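Local coordinates for protein peptidyl tryptophan dihydroxylase (Pseudomonas putida, PDB 7CTQ) that uses bound FAD to dihydroxylate a tryptophan of its peptide substrate, a step essential for making the tryptophylquinone cofactor of quinohemoprotein amine dehydrogenase, at residues Val253-Ile258 against Leu301-His306; Leu349-Asp354 against Thr379-Leu384; Glu373-Val378 against Glu393-Val398. All blocks are in the same frame, centred on the assembly; numbering follows the deposited sequence.

Contact 1. Residues Val253-Ile258 against Leu301-His306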
loop_
_atom_site.group_PDB
_atom_site.type_symbol
_atom_site.label_atom_id
_atom_site.label_comp_id
_atom_site.label_asym_id
_atom_site.label_seq_id
_atom_site.Cartn_x
_atom_site.Cartn_y
_atom_site.Cartn_z
ATOM N N VAL A 253 -13.229 -7.259 4.067
ATOM C CA VAL A 253 -14.498 -6.610 3.746
ATOM C C VAL A 253 -15.646 -7.459 4.290
ATOM O O VAL A 253 -15.599 -8.691 4.258
ATOM C CB VAL A 253 -14.625 -6.360 2.221
ATOM C CG1 VAL A 253 -14.455 -7.662 1.443
ATOM C CG2 VAL A 253 -15.942 -5.674 1.881
ATOM N N GLY A 254 -16.685 -6.779 4.781
ATOM C CA GLY A 254 -17.883 -7.403 5.315
ATOM C C GLY A 254 -19.145 -6.829 4.701
ATOM O O GLY A 254 -19.082 -6.084 3.715
ATOM N N GLN A 255 -20.304 -7.172 5.268
ATOM C CA GLN A 255 -21.564 -6.608 4.791
ATOM C C GLN A 255 -21.625 -5.102 5.011
ATOM O O GLN A 255 -22.266 -4.384 4.235
ATOM C CB GLN A 255 -22.738 -7.284 5.498
ATOM C CG GLN A 255 -22.821 -8.769 5.246
ATOM C CD GLN A 255 -22.950 -9.087 3.771
ATOM O OE1 GLN A 255 -22.043 -9.665 3.165
ATOM N NE2 GLN A 255 -24.085 -8.707 3.180
ATOM N N ASP A 256 -20.958 -4.610 6.043
ATOM C CA ASP A 256 -21.047 -3.203 6.406
ATOM C C ASP A 256 -19.704 -2.677 6.874
ATOM O O ASP A 256 -19.646 -1.768 7.708
ATOM C CB ASP A 256 -22.109 -2.964 7.493
ATOM C CG ASP A 256 -21.890 -3.820 8.743
ATOM O OD1 ASP A 256 -20.775 -4.348 8.949
ATOM O OD2 ASP A 256 -22.846 -3.954 9.541
ATOM N N TRP A 257 -18.611 -3.237 6.362
ATOM C CA TRP A 257 -17.300 -2.724 6.730
ATOM C C TRP A 257 -16.296 -3.077 5.645
ATOM O O TRP A 257 -16.527 -3.957 4.810
ATOM C CB TRP A 257 -16.835 -3.251 8.094
ATOM C CG TRP A 257 -16.616 -4.735 8.170
ATOM C CD1 TRP A 257 -17.540 -5.682 8.508
ATOM C CD2 TRP A 257 -15.389 -5.441 7.923
ATOM N NE1 TRP A 257 -16.965 -6.933 8.481
ATOM C CE2 TRP A 257 -15.648 -6.812 8.121
ATOM C CE3 TRP A 257 -14.104 -5.048 7.547
ATOM C CZ2 TRP A 257 -14.671 -7.788 7.955
ATOM C CZ3 TRP A 257 -13.131 -6.024 7.380
ATOM C CH2 TRP A 257 -13.423 -7.377 7.582
ATOM N N ILE A 258 -15.172 -2.384 5.683
ATOM C CA ILE A 258 -14.102 -2.628 4.727
ATOM C C ILE A 258 -12.799 -2.207 5.384
ATOM O O ILE A 258 -12.763 -1.247 6.159
ATOM C CB ILE A 258 -14.366 -1.887 3.393
ATOM C CG1 ILE A 258 -13.488 -2.449 2.275
ATOM C CG2 ILE A 258 -14.164 -0.352 3.515
ATOM C CD1 ILE A 258 -13.783 -1.812 0.943
ATOM N N LEU A 301 -20.567 -10.211 -4.512
ATOM C CA LEU A 301 -19.711 -9.766 -5.607
ATOM C C LEU A 301 -18.789 -8.652 -5.154
ATOM O O LEU A 301 -17.589 -8.665 -5.447
ATOM C CB LEU A 301 -20.554 -9.294 -6.785
ATOM C CG LEU A 301 -21.395 -10.333 -7.523
ATOM C CD1 LEU A 301 -22.349 -9.641 -8.504
ATOM C CD2 LEU A 301 -20.491 -11.334 -8.234
ATOM N N ALA A 302 -19.333 -7.669 -4.439
ATOM C CA ALA A 302 -18.513 -6.557 -3.983
ATOM C C ALA A 302 -17.422 -7.035 -3.044
ATOM O O ALA A 302 -16.285 -6.551 -3.105
ATOM C CB ALA A 302 -19.391 -5.489 -3.306
ATOM N N ARG A 303 -17.737 -7.994 -2.171
ATOM C CA ARG A 303 -16.718 -8.480 -1.248
ATOM C C ARG A 303 -15.621 -9.214 -2.000
ATOM O O ARG A 303 -14.431 -9.015 -1.727
ATOM C CB ARG A 303 -17.334 -9.390 -0.180
ATOM C CG ARG A 303 -18.233 -8.652 0.838
ATOM C CD ARG A 303 -19.171 -9.612 1.599
ATOM N NE ARG A 303 -18.452 -10.303 2.666
ATOM C CZ ARG A 303 -19.026 -10.985 3.653
ATOM N NH1 ARG A 303 -18.266 -11.574 4.566
ATOM N NH2 ARG A 303 -20.350 -11.082 3.725
ATOM N N GLN A 304 -16.011 -10.053 -2.966
ATOM C CA GLN A 304 -15.023 -10.777 -3.756
ATOM C C GLN A 304 -14.158 -9.811 -4.554
ATOM O O GLN A 304 -12.939 -9.990 -4.657
ATOM C CB GLN A 304 -15.719 -11.771 -4.681
ATOM C CG GLN A 304 -14.728 -12.576 -5.535
ATOM C CD GLN A 304 -15.411 -13.499 -6.527
ATOM O OE1 GLN A 304 -16.559 -13.878 -6.332
ATOM N NE2 GLN A 304 -14.703 -13.864 -7.605
ATOM N N PHE A 305 -14.764 -8.754 -5.095
ATOM C CA PHE A 305 -13.986 -7.787 -5.859
ATOM C C PHE A 305 -12.875 -7.178 -5.004
ATOM O O PHE A 305 -11.718 -7.086 -5.440
ATOM C CB PHE A 305 -14.906 -6.694 -6.424
ATOM C CG PHE A 305 -14.198 -5.745 -7.336
ATOM C CD1 PHE A 305 -13.564 -4.615 -6.827
ATOM C CD2 PHE A 305 -14.128 -6.001 -8.698
ATOM C CE1 PHE A 305 -12.865 -3.751 -7.658
ATOM C CE2 PHE A 305 -13.444 -5.131 -9.547
ATOM C CZ PHE A 305 -12.802 -4.009 -9.024
ATOM N N HIS A 306 -13.196 -6.779 -3.775
ATOM C CA HIS A 306 -12.190 -6.138 -2.933
ATOM C C HIS A 306 -11.121 -7.126 -2.466
ATOM O O HIS A 306 -9.926 -6.822 -2.521
ATOM C CB HIS A 306 -12.850 -5.461 -1.725
ATOM C CG HIS A 306 -11.920 -4.574 -0.959
ATOM N ND1 HIS A 306 -11.308 -3.474 -1.524
ATOM C CD2 HIS A 306 -11.489 -4.628 0.325
ATOM C CE1 HIS A 306 -10.535 -2.892 -0.621
ATOM N NE2 HIS A 306 -10.636 -3.568 0.512
HETATM O O HOH W 1 -15.421 -11.009 6.322
#

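Contact 2. Residues Leu349-Asp354 against Thr379-Leu384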
loop_
_atom_site.group_PDB
_atom_site.type_symbol
_atom_site.label_atom_id
_atom_site.label_comp_id
_atom_site.label_asym_id
_atom_site.label_seq_id
_atom_site.Cartn_x
_atom_site.Cartn_y
_atom_site.Cartn_z
ATOM N N LEU A 349 7.299 -10.795 -12.705
ATOM C CA LEU A 349 6.243 -9.784 -12.575
ATOM C C LEU A 349 5.262 -9.816 -13.745
ATOM O O LEU A 349 4.065 -9.554 -13.557
ATOM C CB LEU A 349 6.846 -8.385 -12.444
ATOM C CG LEU A 349 6.994 -7.786 -11.041
ATOM C CD1 LEU A 349 5.664 -7.773 -10.280
ATOM C CD2 LEU A 349 8.048 -8.530 -10.249
ATOM N N HIS A 350 5.734 -10.112 -14.955
ATOM C CA HIS A 350 4.851 -10.343 -16.095
ATOM C C HIS A 350 4.898 -11.829 -16.436
ATOM O O HIS A 350 5.923 -12.330 -16.906
ATOM C CB HIS A 350 5.248 -9.483 -17.295
ATOM C CG HIS A 350 4.175 -9.371 -18.335
ATOM N ND1 HIS A 350 4.214 -8.440 -19.353
ATOM C CD2 HIS A 350 3.031 -10.076 -18.516
ATOM C CE1 HIS A 350 3.140 -8.576 -20.114
ATOM N NE2 HIS A 350 2.406 -9.562 -19.628
ATOM N N VAL A 351 3.794 -12.533 -16.189
ATOM C CA VAL A 351 3.766 -13.975 -16.393
ATOM C C VAL A 351 3.695 -14.289 -17.887
ATOM O O VAL A 351 3.210 -13.486 -18.699
ATOM C CB VAL A 351 2.576 -14.595 -15.637
ATOM C CG1 VAL A 351 1.317 -14.257 -16.333
ATOM C CG2 VAL A 351 2.692 -16.104 -15.544
ATOM N N ALA A 352 4.175 -15.477 -18.250
ATOM C CA ALA A 352 4.127 -15.931 -19.634
ATOM C C ALA A 352 2.702 -16.288 -20.050
ATOM O O ALA A 352 1.922 -16.812 -19.253
ATOM C CB ALA A 352 5.044 -17.144 -19.808
ATOM N N ALA A 353 2.372 -16.019 -21.315
ATOM C CA ALA A 353 1.068 -16.377 -21.858
ATOM C C ALA A 353 0.896 -17.893 -21.944
ATOM O O ALA A 353 1.860 -18.650 -22.087
ATOM C CB ALA A 353 0.871 -15.760 -23.250
ATOM N N ASP A 354 -0.358 -18.329 -21.869
ATOM C CA ASP A 354 -0.712 -19.729 -22.091
ATOM C C ASP A 354 -2.139 -19.724 -22.633
ATOM O O ASP A 354 -3.106 -19.826 -21.869
ATOM C CB ASP A 354 -0.594 -20.563 -20.822
ATOM C CG ASP A 354 -0.877 -22.050 -21.063
ATOM O OD1 ASP A 354 -1.245 -22.435 -22.201
ATOM O OD2 ASP A 354 -0.725 -22.835 -20.107
ATOM N N THR A 379 -6.996 -15.062 -17.909
ATOM C CA THR A 379 -5.739 -15.424 -18.545
ATOM C C THR A 379 -4.645 -15.566 -17.492
ATOM O O THR A 379 -4.802 -15.169 -16.330
ATOM C CB THR A 379 -5.303 -14.369 -19.574
ATOM O OG1 THR A 379 -4.794 -13.222 -18.882
ATOM C CG2 THR A 379 -6.453 -13.962 -20.500
ATOM N N ALA A 380 -3.506 -16.110 -17.931
ATOM C CA ALA A 380 -2.345 -16.217 -17.056
ATOM C C ALA A 380 -1.948 -14.855 -16.490
ATOM O O ALA A 380 -1.660 -14.732 -15.294
ATOM C CB ALA A 380 -1.177 -16.849 -17.826
ATOM N N ASP A 381 -1.943 -13.815 -17.332
ATOM C CA ASP A 381 -1.503 -12.495 -16.900
ATOM C C ASP A 381 -2.584 -11.736 -16.148
ATOM O O ASP A 381 -2.258 -10.822 -15.384
ATOM C CB ASP A 381 -1.036 -11.666 -18.100
ATOM C CG ASP A 381 -0.533 -10.286 -17.703
ATOM O OD1 ASP A 381 0.331 -10.205 -16.798
ATOM O OD2 ASP A 381 -1.014 -9.285 -18.290
ATOM N N GLN A 382 -3.854 -12.095 -16.339
ATOM C CA GLN A 382 -4.978 -11.454 -15.652
ATOM C C GLN A 382 -5.811 -12.519 -14.945
ATOM O O GLN A 382 -6.853 -12.947 -15.458
ATOM C CB GLN A 382 -5.824 -10.651 -16.641
ATOM C CG GLN A 382 -5.017 -9.954 -17.732
ATOM C CD GLN A 382 -4.713 -8.509 -17.385
ATOM O OE1 GLN A 382 -5.256 -7.967 -16.426
ATOM N NE2 GLN A 382 -3.825 -7.882 -18.155
ATOM N N PRO A 383 -5.372 -12.981 -13.771
ATOM C CA PRO A 383 -6.167 -13.975 -13.027
ATOM C C PRO A 383 -7.573 -13.486 -12.677
ATOM O O PRO A 383 -8.448 -14.311 -12.400
ATOM C CB PRO A 383 -5.346 -14.212 -11.747
ATOM C CG PRO A 383 -4.081 -13.447 -11.905
ATOM C CD PRO A 383 -4.272 -12.426 -12.966
ATOM N N LEU A 384 -7.805 -12.177 -12.660
ATOM C CA LEU A 384 -9.098 -11.626 -12.275
ATOM C C LEU A 384 -9.971 -11.332 -13.485
ATOM O O LEU A 384 -11.134 -10.948 -13.327
ATOM C CB LEU A 384 -8.894 -10.362 -11.420
ATOM C CG LEU A 384 -8.131 -10.593 -10.097
ATOM C CD1 LEU A 384 -8.281 -9.430 -9.112
ATOM C CD2 LEU A 384 -8.525 -11.892 -9.409
HETATM O O HOH W 2 -3.824 -17.929 -19.756
#

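Contact 3. Residues Glu373-Val378 against Glu393-Val398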
loop_
_atom_site.group_PDB
_atom_site.type_symbol
_atom_site.label_atom_id
_atom_site.label_comp_id
_atom_site.label_asym_id
_atom_site.label_seq_id
_atom_site.Cartn_x
_atom_site.Cartn_y
_atom_site.Cartn_z
ATOM N N GLU A 373 -21.439 -8.250 -12.320
ATOM C CA GLU A 373 -20.865 -9.520 -12.704
ATOM C C GLU A 373 -21.005 -9.623 -14.214
ATOM O O GLU A 373 -22.020 -9.197 -14.772
ATOM C CB GLU A 373 -21.589 -10.665 -11.993
ATOM C CG GLU A 373 -20.849 -11.964 -11.956
ATOM C CD GLU A 373 -21.732 -13.106 -11.468
ATOM O OE1 GLU A 373 -22.952 -13.068 -11.745
ATOM O OE2 GLU A 373 -21.209 -14.035 -10.813
ATOM N N ALA A 374 -19.981 -10.151 -14.879
ATOM C CA ALA A 374 -20.053 -10.308 -16.323
ATOM C C ALA A 374 -19.126 -11.432 -16.726
ATOM O O ALA A 374 -18.210 -11.799 -15.987
ATOM C CB ALA A 374 -19.680 -9.012 -17.066
ATOM N N GLU A 375 -19.398 -12.003 -17.896
ATOM C CA GLU A 375 -18.464 -12.938 -18.503
ATOM C C GLU A 375 -17.204 -12.173 -18.884
ATOM O O GLU A 375 -17.267 -11.188 -19.623
ATOM C CB GLU A 375 -19.085 -13.612 -19.725
ATOM C CG GLU A 375 -20.133 -14.664 -19.368
ATOM C CD GLU A 375 -20.262 -15.753 -20.427
ATOM O OE1 GLU A 375 -20.932 -16.768 -20.151
ATOM O OE2 GLU A 375 -19.698 -15.592 -21.539
ATOM N N VAL A 376 -16.069 -12.590 -18.336
ATOM C CA VAL A 376 -14.785 -11.978 -18.645
ATOM C C VAL A 376 -13.873 -13.093 -19.118
ATOM O O VAL A 376 -14.214 -14.273 -19.040
ATOM C CB VAL A 376 -14.171 -11.240 -17.434
ATOM C CG1 VAL A 376 -15.152 -10.183 -16.904
ATOM C CG2 VAL A 376 -13.834 -12.238 -16.341
ATOM N N VAL A 377 -12.706 -12.714 -19.618
ATOM C CA VAL A 377 -11.728 -13.685 -20.102
ATOM C C VAL A 377 -10.585 -13.752 -19.095
ATOM O O VAL A 377 -9.910 -12.749 -18.854
ATOM C CB VAL A 377 -11.223 -13.324 -21.501
ATOM C CG1 VAL A 377 -10.185 -14.358 -21.946
ATOM C CG2 VAL A 377 -12.410 -13.254 -22.474
ATOM N N VAL A 378 -10.402 -14.930 -18.475
ATOM C CA VAL A 378 -9.376 -15.145 -17.460
ATOM C C VAL A 378 -8.139 -15.697 -18.153
ATOM O O VAL A 378 -8.226 -16.665 -18.915
ATOM C CB VAL A 378 -9.870 -16.107 -16.368
ATOM C CG1 VAL A 378 -8.731 -16.493 -15.394
ATOM C CG2 VAL A 378 -11.050 -15.481 -15.603
ATOM N N GLU A 393 -16.431 -6.130 -25.588
ATOM C CA GLU A 393 -16.366 -7.270 -24.688
ATOM C C GLU A 393 -15.627 -8.420 -25.357
ATOM O O GLU A 393 -15.873 -8.737 -26.524
ATOM C CB GLU A 393 -17.770 -7.724 -24.281
ATOM C CG GLU A 393 -18.642 -6.639 -23.691
ATOM C CD GLU A 393 -19.898 -7.206 -23.052
ATOM O OE1 GLU A 393 -19.973 -7.192 -21.809
ATOM O OE2 GLU A 393 -20.798 -7.674 -23.787
ATOM N N LEU A 394 -14.743 -9.068 -24.600
ATOM C CA LEU A 394 -13.892 -10.124 -25.140
ATOM C C LEU A 394 -14.474 -11.523 -25.000
ATOM O O LEU A 394 -14.144 -12.401 -25.806
ATOM C CB LEU A 394 -12.530 -10.088 -24.452
ATOM C CG LEU A 394 -11.766 -8.777 -24.571
ATOM C CD1 LEU A 394 -10.532 -8.856 -23.681
ATOM C CD2 LEU A 394 -11.381 -8.508 -26.014
ATOM N N ALA A 395 -15.295 -11.779 -23.983
ATOM C CA ALA A 395 -15.799 -13.138 -23.793
ATOM C C ALA A 395 -16.547 -13.690 -25.004
ATOM O O ALA A 395 -16.347 -14.878 -25.324
ATOM C CB ALA A 395 -16.687 -13.200 -22.539
ATOM N N PRO A 396 -17.393 -12.926 -25.711
ATOM C CA PRO A 396 -18.043 -13.507 -26.908
ATOM C C PRO A 396 -17.042 -13.937 -27.968
ATOM O O PRO A 396 -17.143 -15.048 -28.512
ATOM C CB PRO A 396 -18.951 -12.372 -27.396
ATOM C CG PRO A 396 -19.197 -11.531 -26.191
ATOM C CD PRO A 396 -17.902 -11.569 -25.427
ATOM N N ALA A 397 -16.069 -13.076 -28.272
ATOM C CA ALA A 397 -15.032 -13.436 -29.230
ATOM C C ALA A 397 -14.289 -14.696 -28.796
ATOM O O ALA A 397 -14.084 -15.609 -29.598
ATOM C CB ALA A 397 -14.063 -12.267 -29.409
ATOM N N VAL A 398 -13.884 -14.769 -27.521
ATOM C CA VAL A 398 -13.081 -15.908 -27.073
ATOM C C VAL A 398 -13.919 -17.182 -27.049
ATOM O O VAL A 398 -13.427 -18.271 -27.368
ATOM C CB VAL A 398 -12.444 -15.614 -25.699
ATOM C CG1 VAL A 398 -11.792 -16.863 -25.139
ATOM C CG2 VAL A 398 -11.433 -14.474 -25.812
HETATM O O HOH W 3 -15.612 -10.347 -21.690
HETATM O O HOH W 4 -19.342 -10.186 -21.335
#

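Contact 1. Residues Val253-Ile258 against Leu301-His306
The terminal methyl of I258 sits squarely over the imidazole of H306, with CD1 3.6 Å from the ring centroid and only 7° off the ring normal, a clear CH-pi contact. It gets there because CG1 leaves anti to the backbone N (chi1 -164°) and the chain stays extended to its end, so the whole arm spans the gap from strand to helix. Polar and apolar duties of the imidazole are thereby separated: I258 covers one face, while NE2 is hydrogen-bonded to the carbonyl oxygen of R259, which helps to fix the ring's rotation. V253 takes the next position, spreading its two methyls over the helix. CG1 lies 3.4 Å from the carbonyl oxygen of R303, and CG2 touches R303 CG from 3.9 Å. The R303 side chain crosses the loop obliquely and bends at chi3 (79°), which turns its guanidinium under G254, whose CA stands 3.9 Å above one face of the plane. A water donates to V253 O at 3.1 Å and makes a weak, 3.4 Å link to R303 NH1. The approach of the Q255 amide to R303 is too tight in the model to interpret. Behind V253 and I258, L292, V288 and I289 of helix 285-294 complete the apolar layer. The contact packs helix 299-327 against the loop leading into edge strand 257-259, which pairs in parallel with strand 137-140 in the mixed sheet of a Rossmann-type FAD-binding domain.

Contact 2. Residues Leu349-Asp354 against Thr379-Leu384
A ring carbon of H350, rather than a ring nitrogen, makes the closest approach to the carboxylate of D381: CD2 is 3.2 Å from OD1. The carboxylate belongs to a type I beta turn, T379-Q382, reinforced by an ST motif in which T379 OG1 accepts from the backbone N of Q382 at 2.9 Å, with an N-H...O angle of 142°. The turn follows strand 370-378 directly, and the irregular loop 349-354 runs past its outer corner. Where H350 and D381 meet, the side chains cross at about a right angle, and their ring and carboxylate planes are 37° apart. The arrangement is therefore neither a stack nor a coplanar pairing, although the nearby negative charge would probably favour a protonated imidazole. H350 also touches a crystal neighbour, so its orientation may owe something to the lattice.

Further along, V351 directs its side chain at the turn. V351 CG1 occupies the position between the backbone N and the carbonyl carbon (chi1 73°) and reaches 3.2 Å from A380 O, resting on the peptide that joins A380 to D381. The same methyl meets A380 CB at 3.9 Å, an apolar touch on a largely solvent-facing patch. A380 CB in turn lies 3.4 Å from A352 O, so this one methyl group is met by both a side chain and a backbone carbonyl of the passing loop. A bridging water completes the junction, donating to D354 O at 2.9 Å and accepting from A380 N at 2.6 Å.

Contact 3. Residues Glu373-Val378 against Glu393-Val398
Strand 373-378 passes segment 393-398, which runs into helix 395-402, with the CA atoms of V376 and A395 5.4 Å apart, near enough for the helix to rest on the strand through the small side chain of A395. Two waters meet at E375 O, one leading to a backbone amide and the other to a side-chain carboxylate. The first donates to E375 O at 2.8 Å and accepts from A395 N at 2.7 Å, so the A395 amide is satisfied through solvent. The second gives its hydrogen to the same E375 O at 2.9 Å and forms a weak bond with E393 OE1. E393 OE1 also has a hydrogen bond with the indole nitrogen NE1 of W387. The E375 carbonyl is thus gripped twice.

Among the side chains, V377 does most of the work. Its CG2 fits against the bend where L394 passes into A395, lying 3.7 Å from L394 CB and 3.6 Å from A395 N. One turn later along the helix, V398 meets it tip to tip, CG2 against CG2 at 3.7 Å. With CG1 anti to the backbone N (chi1 179°), V377 CG2 falls beside that N, against the bend.

The architecture is a beta hairpin, strands 359-367 and 370-378, packed against a small group of C-terminal helices; W425 of helix 416-428 touches both V377 and L394 and extends the apolar cluster. On the flank of that cluster, E375 lays its CB against A395 CB at 3.7 Å. Its chain then runs extended beyond CG, carrying the carboxylate past the alanine methyl to R399, one helical turn on, where OE2 forms a salt bridge with NE.

Followed from the N terminus, the chain first closes contact 1, joining the loop before strand 257-259 to helix 299-327 across the intervening helices. Contacts 2 and 3 come later and cross: segment 349-354 opens contact 2, segment 373-378 opens contact 3, segment 379-384 closes the former, and 393-398 closes the latter. Because 379 follows 378 directly, one continuous run serves both, and P383 O also packs on V378 CG1. Contact 1 meets contact 3 through L301 CD1 and E373 CB, whereas contacts 1 and 2 do not touch. Contact 1 ties the sheet to the long helix, contact 2 the loop before the hairpin to the loop after it, and contact 3 the hairpin to the C-terminal helices.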